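Local coordinates for protein putative isochorismatase (Burkholderia xenovorans, PDB 3OQP) that probably acts as a hydrolase of the isochorismatase family, with relatives among the nicotinamidase-like enzymes, at residues A47-V52 with A184-G189; D180-A185 with T190-G195. All coordinates share one frame; numbering follows the deposited sequence.

In the fold
Contacts 1 and 2 sit beside each other, their centres about 10 Å apart and about 16 Å and 15 Å from the centre of the chain, and share helix 179-188. Contact 1 sets the end of that helix against the turn joining helix 30-47 to strand 51-56; contact 2 folds the following chain back along the same helix. They also touch directly, Val49 CG1 lying 4.3 Å from Trp182 CZ2. All this belongs to the α/β framework around the six-stranded parallel sheet. Apolar contacts and a single backbone bond mark both as structural packing. Cys122, found as 3-sulfinoalanine and probably the nucleophile, as in related cysteine hydrolases, belongs to neither.

Contact 1. Residues A47-V52 with A184-G189; sequences AGVPVV and AAVQGG
Val186 meets Ala47 and Val49 by a single branch of its side chain, and no hydrogen bond crosses between 47-52 and 184-189. The nearest CA atoms, those of Ala47 and Val186, are 7.3 Å apart, which leaves the bridging to methyl groups. Val186 CB, pointing at the other segment, is still 4.8 Å from Ala47 CB. One bond further on, CG1 closes that gap to 3.4 Å from Ala47 CB, tighter than ordinary methyl packing. The angle at Val186 CG1 between its own CB and Ala47 CB is about 154°, so the approach is nearly end-on. This follows from chi1 of 170°, which sets CG1 opposite the backbone N and directs it out from the helix. The same CG1 lies 4.0 Å from Val49 CG2, the two valines reaching tip to tip. The second branch, CG2, turns back along its own helix and comes 3.6 Å from Trp182 CE2, one turn earlier. The small buried surface, 91 Å², agrees with a contact made by three apolar side chains.

Both segments include the close of a helix: Gly48, with positive phi, forms a Schellman motif after helix 30-47, and Gly189, also with positive phi, does so after helix 179-188. Around them, Val49 rests on Ala44 of helix 30-47, while Val186 also packs on Arg7 of strand 7-12. Beyond the turn, Pro50 and Val52 pair with Leu9 and Val51 with His85, placing strand 51-56 between strands 7-12 and 85-89 of the parallel sheet.

Contact 2. Residues D180-A185 with T190-G195; sequences DEWIAA and TPLARG
Ala185 and Thr190 bring the two backbones together, their CA atoms 5.1 Å apart where the chain leaves the helix and doubles back. Thr190 N donates to Ala185 O at 3.1 Å with an N-H...O angle of 162°. Past this bond, 190-195 has no regular structure.

Leu192 divides its branches between two parts of the helix. CD2 settles 3.9 Å from Ala185 CB and equally near Glu181 O, whereas CD1 meets the indole edge in plane, 3.9 Å from Trp182 CD1. The Leu192 and Trp182 side chains cross at about a right angle. Ala185 CB also packs 3.4 Å from Thr190 O, a carbonyl that accepts a hydrogen bond from Arg7 NH2. With chi1 at 52°, Thr190 OG1 is turned back to the helix and lies 3.7 Å from Ala185 CA.

Leu192 further rests on Ala175 and Ala177 of strand 175-177, outermost in this chain's parallel sheet. The Thr190 N to Ala185 O bond, with the weak Gly189 N to Val186 O bond inside it, makes the Schellman motif that ends helix 179-188.

Contact 1. Residues A47-V52 with A184-G189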
loop_
_atom_site.group_PDB
_atom_site.type_symbol
_atom_site.label_atom_id
_atom_site.label_comp_id
_atom_site.label_asym_id
_atom_site.label_seq_id
_atom_site.Cartn_x
_atom_site.Cartn_y
_atom_site.Cartn_z
ATOM N N ALA A 47 20.578 -20.504 -8.484
ATOM C CA ALA A 47 21.149 -20.116 -7.218
ATOM C C ALA A 47 20.502 -20.795 -6.014
ATOM O O ALA A 47 20.890 -20.547 -4.880
ATOM C CB ALA A 47 21.049 -18.583 -7.063
ATOM N N GLY A 48 19.473 -21.605 -6.226
ATOM C CA GLY A 48 18.835 -22.268 -5.113
ATOM C C GLY A 48 17.939 -21.360 -4.292
ATOM O O GLY A 48 17.668 -21.625 -3.142
ATOM N N VAL A 49 17.482 -20.260 -4.879
ATOM C CA VAL A 49 16.460 -19.397 -4.274
ATOM C C VAL A 49 15.096 -20.014 -4.565
ATOM O O VAL A 49 14.774 -20.146 -5.731
ATOM C CB VAL A 49 16.538 -17.980 -4.903
ATOM C CG1 VAL A 49 15.347 -17.115 -4.448
ATOM C CG2 VAL A 49 17.867 -17.282 -4.566
ATOM N N PRO A 50 14.305 -20.364 -3.531
ATOM C CA PRO A 50 12.998 -20.940 -3.805
ATOM C C PRO A 50 12.134 -19.961 -4.589
ATOM O O PRO A 50 12.140 -18.756 -4.317
ATOM C CB PRO A 50 12.431 -21.206 -2.397
ATOM C CG PRO A 50 13.575 -21.292 -1.504
ATOM C CD PRO A 50 14.617 -20.415 -2.098
ATOM N N VAL A 51 11.378 -20.504 -5.529
ATOM C CA VAL A 51 10.507 -19.768 -6.384
ATOM C C VAL A 51 9.070 -20.127 -6.070
ATOM O O VAL A 51 8.661 -21.329 -6.089
ATOM C CB VAL A 51 10.800 -20.098 -7.857
ATOM C CG1 VAL A 51 9.749 -19.417 -8.799
ATOM C CG2 VAL A 51 12.225 -19.654 -8.210
ATOM N N VAL A 52 8.240 -19.142 -5.727
ATOM C CA VAL A 52 6.825 -19.332 -5.344
ATOM C C VAL A 52 5.951 -18.662 -6.375
ATOM O O VAL A 52 6.167 -17.461 -6.659
ATOM C CB VAL A 52 6.531 -18.660 -3.978
ATOM C CG1 VAL A 52 5.041 -18.827 -3.600
ATOM C CG2 VAL A 52 7.485 -19.166 -2.896
ATOM N N ALA A 184 22.912 -10.062 -9.203
ATOM C CA ALA A 184 24.248 -9.836 -8.659
ATOM C C ALA A 184 24.345 -9.961 -7.144
ATOM O O ALA A 184 25.328 -10.521 -6.611
ATOM C CB ALA A 184 24.809 -8.507 -9.158
ATOM N N ALA A 185 23.347 -9.416 -6.453
ATOM C CA ALA A 185 23.295 -9.506 -5.003
ATOM C C ALA A 185 23.098 -10.964 -4.513
ATOM O O ALA A 185 23.694 -11.388 -3.527
ATOM C CB ALA A 185 22.242 -8.611 -4.433
ATOM N N VAL A 186 22.333 -11.745 -5.252
ATOM C CA VAL A 186 22.217 -13.198 -4.980
ATOM C C VAL A 186 23.581 -13.881 -5.151
ATOM O O VAL A 186 24.008 -14.650 -4.309
ATOM C CB VAL A 186 21.119 -13.877 -5.881
ATOM C CG1 VAL A 186 21.175 -15.402 -5.782
ATOM C CG2 VAL A 186 19.692 -13.389 -5.484
ATOM N N GLN A 187 24.247 -13.619 -6.271
ATOM C CA GLN A 187 25.581 -14.164 -6.509
ATOM C C GLN A 187 26.570 -13.822 -5.404
ATOM O O GLN A 187 27.374 -14.654 -4.981
ATOM C CB GLN A 187 26.089 -13.674 -7.881
ATOM C CG GLN A 187 27.562 -13.923 -8.184
ATOM C CD GLN A 187 27.991 -13.415 -9.559
ATOM O OE1 GLN A 187 28.049 -12.170 -9.848
ATOM N NE2 GLN A 187 28.292 -14.379 -10.441
ATOM N N GLY A 188 26.522 -12.595 -4.915
ATOM C CA GLY A 188 27.481 -12.114 -3.940
ATOM C C GLY A 188 27.087 -12.396 -2.496
ATOM O O GLY A 188 27.875 -12.261 -1.598
ATOM N N GLY A 189 25.831 -12.748 -2.269
ATOM C CA GLY A 189 25.317 -12.970 -0.936
ATOM C C GLY A 189 25.156 -11.730 -0.110
ATOM O O GLY A 189 25.343 -11.769 1.101
#

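Contact 2. Residues D180-A185 with T190-G195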
loop_
_atom_site.group_PDB
_atom_site.type_symbol
_atom_site.label_atom_id
_atom_site.label_comp_id
_atom_site.label_asym_id
_atom_site.label_seq_id
_atom_site.Cartn_x
_atom_site.Cartn_y
_atom_site.Cartn_z
ATOM N N ASP A 180 18.834 -6.999 -12.739
ATOM C CA ASP A 180 20.275 -7.201 -12.859
ATOM C C ASP A 180 20.960 -7.069 -11.473
ATOM O O ASP A 180 21.815 -7.902 -11.099
ATOM C CB ASP A 180 20.949 -6.160 -13.768
ATOM C CG ASP A 180 20.327 -6.012 -15.141
ATOM O OD1 ASP A 180 20.022 -7.049 -15.781
ATOM O OD2 ASP A 180 20.233 -4.811 -15.586
ATOM N N GLU A 181 20.536 -6.039 -10.743
ATOM C CA GLU A 181 21.018 -5.732 -9.404
ATOM C C GLU A 181 20.744 -6.860 -8.402
ATOM O O GLU A 181 21.601 -7.228 -7.616
ATOM C CB GLU A 181 20.396 -4.409 -8.934
ATOM C CG GLU A 181 20.974 -3.220 -9.652
ATOM C CD GLU A 181 20.349 -1.855 -9.368
ATOM O OE1 GLU A 181 19.165 -1.650 -8.992
ATOM O OE2 GLU A 181 21.140 -0.908 -9.592
ATOM N N TRP A 182 19.561 -7.437 -8.490
ATOM C CA TRP A 182 19.138 -8.562 -7.638
ATOM C C TRP A 182 19.959 -9.799 -7.928
ATOM O O TRP A 182 20.475 -10.450 -6.995
ATOM C CB TRP A 182 17.652 -8.857 -7.806
ATOM C CG TRP A 182 17.210 -9.908 -6.892
ATOM C CD1 TRP A 182 17.017 -9.761 -5.564
ATOM C CD2 TRP A 182 16.896 -11.269 -7.236
ATOM N NE1 TRP A 182 16.578 -10.971 -5.043
ATOM C CE2 TRP A 182 16.499 -11.908 -6.050
ATOM C CE3 TRP A 182 16.912 -12.015 -8.431
ATOM C CZ2 TRP A 182 16.081 -13.242 -6.037
ATOM C CZ3 TRP A 182 16.509 -13.333 -8.399
ATOM C CH2 TRP A 182 16.149 -13.939 -7.211
ATOM N N ILE A 183 20.079 -10.146 -9.200
ATOM C CA ILE A 183 20.862 -11.313 -9.593
ATOM C C ILE A 183 22.295 -11.231 -9.054
ATOM O O ILE A 183 22.833 -12.217 -8.516
ATOM C CB ILE A 183 20.809 -11.553 -11.076
ATOM C CG1 ILE A 183 19.409 -11.950 -11.502
ATOM C CG2 ILE A 183 21.810 -12.620 -11.481
ATOM C CD1 ILE A 183 19.203 -11.951 -13.022
ATOM N N ALA A 184 22.912 -10.062 -9.203
ATOM C CA ALA A 184 24.248 -9.836 -8.659
ATOM C C ALA A 184 24.345 -9.961 -7.144
ATOM O O ALA A 184 25.328 -10.521 -6.611
ATOM C CB ALA A 184 24.809 -8.507 -9.158
ATOM N N ALA A 185 23.347 -9.416 -6.453
ATOM C CA ALA A 185 23.295 -9.506 -5.003
ATOM C C ALA A 185 23.098 -10.964 -4.513
ATOM O O ALA A 185 23.694 -11.388 -3.527
ATOM C CB ALA A 185 22.242 -8.611 -4.433
ATOM N N THR A 190 24.757 -10.636 -0.765
ATOM C CA THR A 190 24.652 -9.336 -0.115
ATOM C C THR A 190 23.223 -8.821 -0.155
ATOM O O THR A 190 22.475 -9.184 -1.061
ATOM C CB THR A 190 25.617 -8.325 -0.790
ATOM O OG1 THR A 190 25.422 -8.292 -2.223
ATOM C CG2 THR A 190 27.086 -8.743 -0.466
ATOM N N PRO A 191 22.833 -8.022 0.827
ATOM C CA PRO A 191 21.526 -7.386 0.799
ATOM C C PRO A 191 21.461 -6.254 -0.186
ATOM O O PRO A 191 22.492 -5.705 -0.583
ATOM C CB PRO A 191 21.362 -6.836 2.201
ATOM C CG PRO A 191 22.722 -6.582 2.697
ATOM C CD PRO A 191 23.605 -7.602 2.007
ATOM N N LEU A 192 20.265 -5.886 -0.575
ATOM C CA LEU A 192 20.074 -4.715 -1.399
ATOM C C LEU A 192 19.792 -3.532 -0.462
ATOM O O LEU A 192 19.297 -3.713 0.636
ATOM C CB LEU A 192 18.902 -4.958 -2.381
ATOM C CG LEU A 192 19.221 -5.896 -3.542
ATOM C CD1 LEU A 192 17.961 -6.259 -4.237
ATOM C CD2 LEU A 192 20.240 -5.293 -4.539
ATOM N N ALA A 193 20.077 -2.326 -0.938
ATOM C CA ALA A 193 19.937 -1.109 -0.148
ATOM C C ALA A 193 18.496 -0.632 0.026
ATOM O O ALA A 193 17.762 -0.575 -0.948
ATOM C CB ALA A 193 20.748 0.012 -0.830
ATOM N N ARG A 194 18.139 -0.291 1.258
ATOM C CA ARG A 194 16.839 0.266 1.626
ATOM C C ARG A 194 16.981 1.737 1.959
ATOM O O ARG A 194 17.958 2.142 2.631
ATOM C CB ARG A 194 16.248 -0.483 2.823
ATOM C CG ARG A 194 15.868 -1.860 2.425
ATOM C CD ARG A 194 15.404 -2.814 3.546
ATOM N NE ARG A 194 14.973 -4.085 2.921
ATOM C CZ ARG A 194 15.825 -4.987 2.453
ATOM N NH1 ARG A 194 17.151 -4.825 2.514
ATOM N NH2 ARG A 194 15.390 -6.036 1.825
ATOM N N GLY A 195 16.019 2.550 1.534
ATOM C CA GLY A 195 15.971 3.937 1.893
ATOM C C GLY A 195 15.238 4.159 3.203
ATOM O O GLY A 195 14.856 3.216 3.926
#